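Local coordinates for protein acyl-CoA dehydrogenase (Geobacillus kaustophilus, PDB 2PG0) that binds FAD and, as a member of the acyl-CoA dehydrogenase family, probably introduces a double bond at the alpha-beta position of acyl chains, at residues P132-G135 with N140-T143; G156-I161 with I170-K175; S136-I141 with Y239-K244. All coordinates share one frame; numbering follows the deposited sequence.

Overall arrangement
All three contacts lie by the FAD site on the same side of the chain's centre. Interactions 1 and 3 draw on overlapping parts of the loop between strands 125-128 and 144-148, sharing N140 and I141; both are apolar and partly edged by exposed residues. Interaction 2, between strands 151-161 and 169-175, is buried at all three of its touching residues and is the polar one of the set, built on a lysine bonded to a backbone carbonyl. It links two sheets of the middle domain, whereas interaction 3 ties that domain to helix 237-273. K175 joins them: its N probably bonds T143 O of interaction 1, and its NZ probably bonds A139 O of interaction 3.

Interaction 1. Residues P132-G135 with N140-T143; sequences PGAG and NIST. With FAD (flavin-adenine dinucleotide), chain C.
A134 faces N140 and I141 across a turn of the loop that runs to the FAD, and it carries almost all of the contact. The chain enters at P132, whose ring rests on the side chain of Q157 in strand 151-161 and whose carbonyl oxygen is hydrogen-bonded to R274 of the second subunit, an arginine that also binds FAD. G133 then carries the backbone round to A134, which is buried. The A134 methyl points at the other segment and comes over the flat side of the peptide joining N140 to I141: CB of A134 is 4.1 Å from O of N140 and 4.2 Å from N of I141, a long van der Waals approach to the face of the amide. Two side chains flank this position. CB of N140 stands 4.4 Å from CB of A134, while N140 itself is exposed. CG2 of I141 approaches the methyl to 4.5 Å; with chi1 at 55° the longer branch, CG1 and CD1, swings away from A134 and toward A173 and K158. At G135 the chain reaches the cofactor, its CA 3.5 Å from O5' of the FAD ribityl-phosphate arm. A beta carbon here would collide with that oxygen, so the lack of a side chain lets the backbone lie directly on the cofactor. On the other segment, the backbone N of S142 and OG1 of T143 are both hydrogen-bonded to the carboxylate of E131, just before P132. Chemically, then, the contact is a single methyl laid on a peptide and an isoleucine branch, a loose van der Waals contact with little directional force, while polar bonds at its margins, to E131 and to the second subunit, supply the directionality.

Interaction 2. Residues G156-I161 with I170-K175; sequences GQKTFI and IVVACK. With FAD (flavin-adenine dinucleotide), chain C.
K158 reaches strand 169-175 with its ammonium group: NZ of K158 gives a hydrogen bond to O of A173 at 2.8 Å, lying in the carbonyl plane with a C=O...N angle of 155°. Just behind it, CE of K158 rests 4.0 Å from CG1 of V172, the methyl anti to that valine's backbone N. The lysine chain bends at chi2 (-68°) and then runs extended, which brings the buried amine to the carbonyl. Further grips come from a salt bridge to E131 and a hydrogen bond to O of M129, so three oxygen partners grip the buried amine. A methionine in its place would probably leave E131 without its counter-charge and the A173 carbonyl without this donor. Farther along the strand, CD1 of I161 lies 3.7 Å from N3 of the flavin. CD2 of F160 comes 3.7 Å from C1' of FAD, its ring oblique to that atom, while OG1 of T159 sits over one ring face and Y347 of the second subunit meets the ring edge-to-face. The lysine thus bridges two sheets of the middle beta domain of the acyl-CoA dehydrogenase fold, beside its flavin site.

Interaction 3. Residues S136-I141 with Y239-K244; sequences SDLANI and YYLMEK. With FAD (flavin-adenine dinucleotide), chain C.
L138 points from its short 3-10 turn to L241 and M242 on helix 237-273. Its CB heads toward the helix, and CG, anti to the backbone N (chi1 -156°), carries the fork of the side chain into the interface. One branch, CD1 of L138, folds back on its own segment, 3.8 Å from CG2 of I141. The other makes the contact: CD2 of L138 meets CD1 of L241 at 4.0 Å, and CE of M242 closes in on the same methyl at 4.5 Å. The two leucine side chains cross at about a right angle and meet through one methyl each, and M242, an exposed residue, brings the end of its side chain nearer. The turn that presents L138 is held by backbone bonds from N140 N to D137 O and from I141 N to L138 O, with D137 at the centre of an inverse gamma turn. At its start, S136 grips one oxygen of the FAD pyrophosphate twice: N of S136 donates to O2A at 3.1 Å (157° at the hydrogen), and OG of S136 to O2A at 2.7 Å. OD2 of D137 is hydrogen-bonded to the backbone N of F277 of the second subunit. L138 also packs on M129, and L241 on Y101 and L189, placing the contact where helix 237-273 of the C-terminal domain meets helix 89-105 of the N-terminal domain and strand 187-193 of the middle domain.

Interaction 1. Residues P132-G135 with N140-T143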
# COMPACT_ATOMS: atom_id res chain seq x y z
N PRO A 132 -16.40 19.31 22.32
CA PRO A 132 -16.32 17.90 22.71
C PRO A 132 -17.22 17.00 21.85
O PRO A 132 -16.80 15.91 21.47
CB PRO A 132 -16.79 17.91 24.16
CG PRO A 132 -16.33 19.26 24.65
CD PRO A 132 -16.61 20.18 23.50
N GLY A 133 -18.43 17.48 21.53
CA GLY A 133 -19.41 16.69 20.79
C GLY A 133 -19.35 16.75 19.27
O GLY A 133 -19.99 15.93 18.60
N ALA A 134 -18.59 17.70 18.73
CA ALA A 134 -18.56 17.91 17.29
C ALA A 134 -17.26 18.57 16.81
O ALA A 134 -16.84 19.61 17.34
CB ALA A 134 -19.77 18.73 16.83
N GLY A 135 -16.64 17.95 15.82
CA GLY A 135 -15.47 18.50 15.15
C GLY A 135 -15.72 18.50 13.66
O GLY A 135 -15.97 19.55 13.06
N ASN A 140 -23.18 20.93 13.82
CA ASN A 140 -23.80 20.39 15.04
C ASN A 140 -23.20 20.92 16.36
O ASN A 140 -23.46 20.38 17.43
CB ASN A 140 -23.75 18.85 15.02
CG ASN A 140 -24.69 18.22 16.02
OD1 ASN A 140 -25.85 18.62 16.14
ND2 ASN A 140 -24.20 17.21 16.73
N ILE A 141 -22.41 21.99 16.27
CA ILE A 141 -21.89 22.66 17.48
C ILE A 141 -23.04 23.19 18.33
O ILE A 141 -24.09 23.54 17.80
CB ILE A 141 -20.89 23.80 17.14
CG1 ILE A 141 -21.53 24.82 16.19
CG2 ILE A 141 -19.59 23.22 16.57
CD1 ILE A 141 -20.77 26.15 16.11
N SER A 142 -22.85 23.23 19.65
CA SER A 142 -23.94 23.63 20.53
C SER A 142 -23.65 24.81 21.47
O SER A 142 -24.50 25.19 22.28
CB SER A 142 -24.46 22.41 21.32
OG SER A 142 -23.46 21.91 22.19
N THR A 143 -22.46 25.40 21.34
CA THR A 143 -22.15 26.64 22.06
C THR A 143 -23.16 27.71 21.65
O THR A 143 -23.36 27.94 20.46
CB THR A 143 -20.69 27.14 21.81
OG1 THR A 143 -19.75 26.18 22.33
CG2 THR A 143 -20.43 28.49 22.51
PA FAD C . -14.59 13.37 14.87
O1A FAD C . -15.36 12.88 16.06
O2A FAD C . -15.31 14.43 14.08
O5B FAD C . -14.21 12.12 13.93
C5B FAD C . -13.56 10.98 14.47
C4B FAD C . -13.16 10.06 13.31
O4B FAD C . -14.34 9.69 12.60
C3B FAD C . -12.26 10.79 12.32
O3B FAD C . -11.29 9.90 11.79
C2B FAD C . -13.20 11.18 11.20
O2B FAD C . -12.55 11.36 9.96
C1B FAD C . -14.18 10.01 11.23
N9A FAD C . -15.44 10.38 10.57
C8A FAD C . -16.38 11.29 11.00
N7A FAD C . -17.37 11.35 10.09
C5A FAD C . -17.08 10.50 9.08
C6A FAD C . -17.75 10.17 7.91
N6A FAD C . -18.85 10.84 7.56
N1A FAD C . -17.19 9.24 7.05
C2A FAD C . -15.99 8.64 7.34
N3A FAD C . -15.33 8.95 8.52
C4A FAD C . -15.87 9.88 9.37
N1 FAD C . -10.18 22.94 16.29
C2 FAD C . -10.46 24.29 16.24
O2 FAD C . -11.61 24.67 16.03
N3 FAD C . -9.44 25.22 16.44
C4 FAD C . -8.15 24.79 16.68
O4 FAD C . -7.26 25.62 16.87
C4X FAD C . -7.87 23.42 16.72
N5 FAD C . -6.58 22.98 16.97
C5X FAD C . -6.30 21.62 17.04
C6 FAD C . -5.00 21.22 17.31
C7 FAD C . -4.70 19.86 17.37
C7M FAD C . -3.28 19.46 17.66
C8 FAD C . -5.72 18.91 17.17
C8M FAD C . -5.47 17.42 17.23
C9 FAD C . -7.02 19.32 16.91
C9A FAD C . -7.32 20.69 16.83
N10 FAD C . -8.62 21.12 16.56
C10 FAD C . -8.89 22.49 16.53
C1' FAD C . -9.74 20.15 16.25
C2' FAD C . -9.62 19.37 14.93
O2' FAD C . -9.94 20.14 13.79
C3' FAD C . -10.58 18.18 15.04
O3' FAD C . -9.95 17.24 15.88
C4' FAD C . -10.95 17.54 13.69
O4' FAD C . -11.75 18.39 12.90
C5' FAD C . -11.69 16.21 13.88
O5' FAD C . -12.79 16.36 14.77
P FAD C . -12.92 15.35 16.01
O1P FAD C . -11.64 15.31 16.79
O2P FAD C . -14.09 15.76 16.87
O3P FAD C . -13.14 13.89 15.35

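Interaction 2. Residues G156-I161 with I170-K175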
# COMPACT_ATOMS: atom_id res chain seq x y z
N GLY A 156 -20.90 27.34 26.59
CA GLY A 156 -20.38 26.24 25.78
C GLY A 156 -18.95 25.90 26.09
O GLY A 156 -18.35 26.46 27.01
N GLN A 157 -18.41 24.97 25.32
CA GLN A 157 -17.06 24.48 25.53
C GLN A 157 -16.45 24.24 24.16
O GLN A 157 -17.10 23.71 23.25
CB GLN A 157 -17.08 23.19 26.36
CG GLN A 157 -15.71 22.59 26.66
CD GLN A 157 -15.80 21.37 27.57
OE1 GLN A 157 -16.77 21.20 28.31
NE2 GLN A 157 -14.77 20.53 27.54
N LYS A 158 -15.20 24.67 24.02
CA LYS A 158 -14.43 24.47 22.80
C LYS A 158 -13.21 23.65 23.15
O LYS A 158 -12.68 23.75 24.25
CB LYS A 158 -14.03 25.81 22.18
CG LYS A 158 -15.21 26.67 21.72
CD LYS A 158 -15.92 26.05 20.53
CE LYS A 158 -17.04 26.92 20.01
NZ LYS A 158 -17.85 26.19 18.98
N THR A 159 -12.77 22.82 22.21
CA THR A 159 -11.74 21.84 22.52
C THR A 159 -10.63 21.85 21.46
O THR A 159 -10.87 22.23 20.31
CB THR A 159 -12.36 20.43 22.68
OG1 THR A 159 -11.36 19.49 23.12
CG2 THR A 159 -12.95 19.96 21.38
N PHE A 160 -9.43 21.44 21.88
CA PHE A 160 -8.24 21.41 21.01
C PHE A 160 -7.85 22.77 20.42
O PHE A 160 -7.44 22.85 19.26
CB PHE A 160 -8.41 20.43 19.84
CG PHE A 160 -8.90 19.06 20.22
CD1 PHE A 160 -8.20 18.28 21.13
CD2 PHE A 160 -10.03 18.53 19.61
CE1 PHE A 160 -8.64 16.99 21.46
CE2 PHE A 160 -10.48 17.25 19.93
CZ PHE A 160 -9.78 16.48 20.85
N ILE A 161 -7.95 23.85 21.20
CA ILE A 161 -7.73 25.18 20.63
C ILE A 161 -6.24 25.54 20.59
O ILE A 161 -5.59 25.67 21.63
CB ILE A 161 -8.57 26.27 21.36
CG1 ILE A 161 -10.07 25.92 21.31
CG2 ILE A 161 -8.29 27.68 20.77
CD1 ILE A 161 -10.60 25.46 19.93
N ILE A 170 -10.07 35.57 20.64
CA ILE A 170 -10.49 34.26 20.14
C ILE A 170 -11.73 34.43 19.25
O ILE A 170 -12.75 34.93 19.70
CB ILE A 170 -10.73 33.24 21.29
CG1 ILE A 170 -9.51 33.12 22.22
CG2 ILE A 170 -11.07 31.86 20.73
CD1 ILE A 170 -9.50 34.13 23.39
N VAL A 171 -11.61 34.03 17.99
CA VAL A 171 -12.76 33.99 17.09
C VAL A 171 -13.58 32.73 17.41
O VAL A 171 -13.14 31.61 17.16
CB VAL A 171 -12.35 34.04 15.61
CG1 VAL A 171 -13.58 33.94 14.70
CG2 VAL A 171 -11.56 35.33 15.30
N VAL A 172 -14.78 32.93 17.97
CA VAL A 172 -15.60 31.81 18.47
C VAL A 172 -16.83 31.56 17.59
O VAL A 172 -17.63 32.47 17.36
CB VAL A 172 -16.02 32.02 19.95
CG1 VAL A 172 -16.85 30.84 20.46
CG2 VAL A 172 -14.78 32.22 20.83
N ALA A 173 -16.97 30.33 17.11
CA ALA A 173 -18.17 29.92 16.37
C ALA A 173 -19.23 29.48 17.37
O ALA A 173 -19.00 28.57 18.17
CB ALA A 173 -17.85 28.80 15.37
N CYS A 174 -20.39 30.13 17.34
CA CYS A 174 -21.45 29.83 18.30
C CYS A 174 -22.82 29.93 17.65
O CYS A 174 -22.97 30.52 16.59
CB CYS A 174 -21.36 30.79 19.49
SG CYS A 174 -21.23 32.50 18.98
N LYS A 175 -23.82 29.33 18.29
CA LYS A 175 -25.18 29.39 17.77
C LYS A 175 -25.94 30.56 18.39
O LYS A 175 -26.32 30.51 19.56
CB LYS A 175 -25.91 28.06 17.96
CG LYS A 175 -25.37 26.93 17.07
CD LYS A 175 -26.48 25.95 16.68
CE LYS A 175 -25.94 24.77 15.88
NZ LYS A 175 -25.35 25.20 14.58
PA FAD C . -14.59 13.37 14.87
O1A FAD C . -15.36 12.88 16.06
O2A FAD C . -15.31 14.43 14.08
O5B FAD C . -14.21 12.12 13.93
C5B FAD C . -13.56 10.98 14.47
C4B FAD C . -13.16 10.06 13.31
O4B FAD C . -14.34 9.69 12.60
C3B FAD C . -12.26 10.79 12.32
O3B FAD C . -11.29 9.90 11.79
C2B FAD C . -13.20 11.18 11.20
O2B FAD C . -12.55 11.36 9.96
C1B FAD C . -14.18 10.01 11.23
N9A FAD C . -15.44 10.38 10.57
C8A FAD C . -16.38 11.29 11.00
N7A FAD C . -17.37 11.35 10.09
C5A FAD C . -17.08 10.50 9.08
C6A FAD C . -17.75 10.17 7.91
N6A FAD C . -18.85 10.84 7.56
N1A FAD C . -17.19 9.24 7.05
C2A FAD C . -15.99 8.64 7.34
N3A FAD C . -15.33 8.95 8.52
C4A FAD C . -15.87 9.88 9.37
N1 FAD C . -10.18 22.94 16.29
C2 FAD C . -10.46 24.29 16.24
O2 FAD C . -11.61 24.67 16.03
N3 FAD C . -9.44 25.22 16.44
C4 FAD C . -8.15 24.79 16.68
O4 FAD C . -7.26 25.62 16.87
C4X FAD C . -7.87 23.42 16.72
N5 FAD C . -6.58 22.98 16.97
C5X FAD C . -6.30 21.62 17.04
C6 FAD C . -5.00 21.22 17.31
C7 FAD C . -4.70 19.86 17.37
C7M FAD C . -3.28 19.46 17.66
C8 FAD C . -5.72 18.91 17.17
C8M FAD C . -5.47 17.42 17.23
C9 FAD C . -7.02 19.32 16.91
C9A FAD C . -7.32 20.69 16.83
N10 FAD C . -8.62 21.12 16.56
C10 FAD C . -8.89 22.49 16.53
C1' FAD C . -9.74 20.15 16.25
C2' FAD C . -9.62 19.37 14.93
O2' FAD C . -9.94 20.14 13.79
C3' FAD C . -10.58 18.18 15.04
O3' FAD C . -9.95 17.24 15.88
C4' FAD C . -10.95 17.54 13.69
O4' FAD C . -11.75 18.39 12.90
C5' FAD C . -11.69 16.21 13.88
O5' FAD C . -12.79 16.36 14.77
P FAD C . -12.92 15.35 16.01
O1P FAD C . -11.64 15.31 16.79
O2P FAD C . -14.09 15.76 16.87
O3P FAD C . -13.14 13.89 15.35

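Interaction 3. Residues S136-I141 with Y239-K244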
# COMPACT_ATOMS: atom_id res chain seq x y z
N SER A 136 -15.67 17.31 13.05
CA SER A 136 -15.98 17.15 11.63
C SER A 136 -17.38 17.68 11.30
O SER A 136 -17.58 18.35 10.28
CB SER A 136 -15.87 15.68 11.19
OG SER A 136 -14.60 15.13 11.53
N ASP A 137 -18.33 17.36 12.18
CA ASP A 137 -19.73 17.75 12.02
C ASP A 137 -19.97 19.13 12.64
O ASP A 137 -20.70 19.27 13.63
CB ASP A 137 -20.63 16.68 12.66
CG ASP A 137 -22.11 16.89 12.37
OD1 ASP A 137 -22.47 17.76 11.54
OD2 ASP A 137 -22.92 16.16 12.99
N LEU A 138 -19.34 20.14 12.05
CA LEU A 138 -19.33 21.50 12.58
C LEU A 138 -20.72 22.14 12.68
O LEU A 138 -20.97 22.96 13.57
CB LEU A 138 -18.39 22.38 11.74
CG LEU A 138 -17.80 23.63 12.40
CD1 LEU A 138 -17.06 23.28 13.69
CD2 LEU A 138 -16.89 24.34 11.42
N ALA A 139 -21.63 21.77 11.79
CA ALA A 139 -22.98 22.32 11.82
C ALA A 139 -23.71 21.94 13.12
O ALA A 139 -24.69 22.58 13.49
CB ALA A 139 -23.78 21.88 10.60
N ASN A 140 -23.18 20.93 13.82
CA ASN A 140 -23.80 20.39 15.04
C ASN A 140 -23.20 20.92 16.36
O ASN A 140 -23.46 20.38 17.43
CB ASN A 140 -23.75 18.85 15.02
CG ASN A 140 -24.69 18.22 16.02
OD1 ASN A 140 -25.85 18.62 16.14
ND2 ASN A 140 -24.20 17.21 16.73
N ILE A 141 -22.41 21.99 16.27
CA ILE A 141 -21.89 22.66 17.48
C ILE A 141 -23.04 23.19 18.33
O ILE A 141 -24.09 23.54 17.80
CB ILE A 141 -20.89 23.80 17.14
CG1 ILE A 141 -21.53 24.82 16.19
CG2 ILE A 141 -19.59 23.22 16.57
CD1 ILE A 141 -20.77 26.15 16.11
N TYR A 239 -20.70 30.44 6.55
CA TYR A 239 -20.21 30.88 5.24
C TYR A 239 -18.80 31.46 5.31
O TYR A 239 -17.98 31.19 4.44
CB TYR A 239 -21.18 31.88 4.59
CG TYR A 239 -22.56 31.29 4.40
CD1 TYR A 239 -22.80 30.32 3.43
CD2 TYR A 239 -23.62 31.69 5.22
CE1 TYR A 239 -24.07 29.77 3.26
CE2 TYR A 239 -24.90 31.14 5.06
CZ TYR A 239 -25.11 30.18 4.07
OH TYR A 239 -26.36 29.63 3.91
N TYR A 240 -18.52 32.26 6.34
CA TYR A 240 -17.18 32.79 6.55
C TYR A 240 -16.17 31.67 6.76
O TYR A 240 -15.08 31.69 6.18
CB TYR A 240 -17.14 33.75 7.76
CG TYR A 240 -18.15 34.88 7.70
CD1 TYR A 240 -18.40 35.56 6.50
CD2 TYR A 240 -18.83 35.28 8.84
CE1 TYR A 240 -19.32 36.60 6.46
CE2 TYR A 240 -19.76 36.31 8.80
CZ TYR A 240 -20.00 36.97 7.61
OH TYR A 240 -20.91 38.00 7.57
N LEU A 241 -16.54 30.69 7.58
CA LEU A 241 -15.70 29.53 7.86
C LEU A 241 -15.38 28.73 6.60
O LEU A 241 -14.21 28.44 6.33
CB LEU A 241 -16.34 28.63 8.93
CG LEU A 241 -16.53 29.22 10.33
CD1 LEU A 241 -17.39 28.30 11.19
CD2 LEU A 241 -15.20 29.51 11.03
N MET A 242 -16.41 28.40 5.82
CA MET A 242 -16.21 27.57 4.63
C MET A 242 -15.27 28.27 3.64
O MET A 242 -14.40 27.63 3.03
CB MET A 242 -17.56 27.21 3.96
CG MET A 242 -18.44 26.21 4.76
SD MET A 242 -17.68 24.63 5.26
CE MET A 242 -17.43 24.90 7.02
N GLU A 243 -15.43 29.59 3.53
CA GLU A 243 -14.60 30.44 2.67
C GLU A 243 -13.12 30.43 3.09
O GLU A 243 -12.24 30.19 2.27
CB GLU A 243 -15.17 31.87 2.69
CG GLU A 243 -14.47 32.89 1.80
CD GLU A 243 -15.05 34.30 1.94
OE1 GLU A 243 -16.22 34.44 2.37
OE2 GLU A 243 -14.34 35.29 1.64
N LYS A 244 -12.86 30.67 4.37
CA LYS A 244 -11.48 30.76 4.88
C LYS A 244 -10.75 29.42 5.01
O LYS A 244 -9.52 29.37 5.05
CB LYS A 244 -11.46 31.50 6.21
CG LYS A 244 -11.87 32.97 6.12
CD LYS A 244 -10.91 33.76 5.26
CE LYS A 244 -11.14 35.25 5.38
NZ LYS A 244 -10.35 35.97 4.35
PA FAD C . -14.59 13.37 14.87
O1A FAD C . -15.36 12.88 16.06
O2A FAD C . -15.31 14.43 14.08
O5B FAD C . -14.21 12.12 13.93
C5B FAD C . -13.56 10.98 14.47
C4B FAD C . -13.16 10.06 13.31
O4B FAD C . -14.34 9.69 12.60
C3B FAD C . -12.26 10.79 12.32
O3B FAD C . -11.29 9.90 11.79
C2B FAD C . -13.20 11.18 11.20
O2B FAD C . -12.55 11.36 9.96
C1B FAD C . -14.18 10.01 11.23
N9A FAD C . -15.44 10.38 10.57
C8A FAD C . -16.38 11.29 11.00
N7A FAD C . -17.37 11.35 10.09
C5A FAD C . -17.08 10.50 9.08
C6A FAD C . -17.75 10.17 7.91
N6A FAD C . -18.85 10.84 7.56
N1A FAD C . -17.19 9.24 7.05
C2A FAD C . -15.99 8.64 7.34
N3A FAD C . -15.33 8.95 8.52
C4A FAD C . -15.87 9.88 9.37
N1 FAD C . -10.18 22.94 16.29
C2 FAD C . -10.46 24.29 16.24
O2 FAD C . -11.61 24.67 16.03
N3 FAD C . -9.44 25.22 16.44
C4 FAD C . -8.15 24.79 16.68
O4 FAD C . -7.26 25.62 16.87
C4X FAD C . -7.87 23.42 16.72
N5 FAD C . -6.58 22.98 16.97
C5X FAD C . -6.30 21.62 17.04
C6 FAD C . -5.00 21.22 17.31
C7 FAD C . -4.70 19.86 17.37
C7M FAD C . -3.28 19.46 17.66
C8 FAD C . -5.72 18.91 17.17
C8M FAD C . -5.47 17.42 17.23
C9 FAD C . -7.02 19.32 16.91
C9A FAD C . -7.32 20.69 16.83
N10 FAD C . -8.62 21.12 16.56
C10 FAD C . -8.89 22.49 16.53
C1' FAD C . -9.74 20.15 16.25
C2' FAD C . -9.62 19.37 14.93
O2' FAD C . -9.94 20.14 13.79
C3' FAD C . -10.58 18.18 15.04
O3' FAD C . -9.95 17.24 15.88
C4' FAD C . -10.95 17.54 13.69
O4' FAD C . -11.75 18.39 12.90
C5' FAD C . -11.69 16.21 13.88
O5' FAD C . -12.79 16.36 14.77
P FAD C . -12.92 15.35 16.01
O1P FAD C . -11.64 15.31 16.79
O2P FAD C . -14.09 15.76 16.87
O3P FAD C . -13.14 13.89 15.35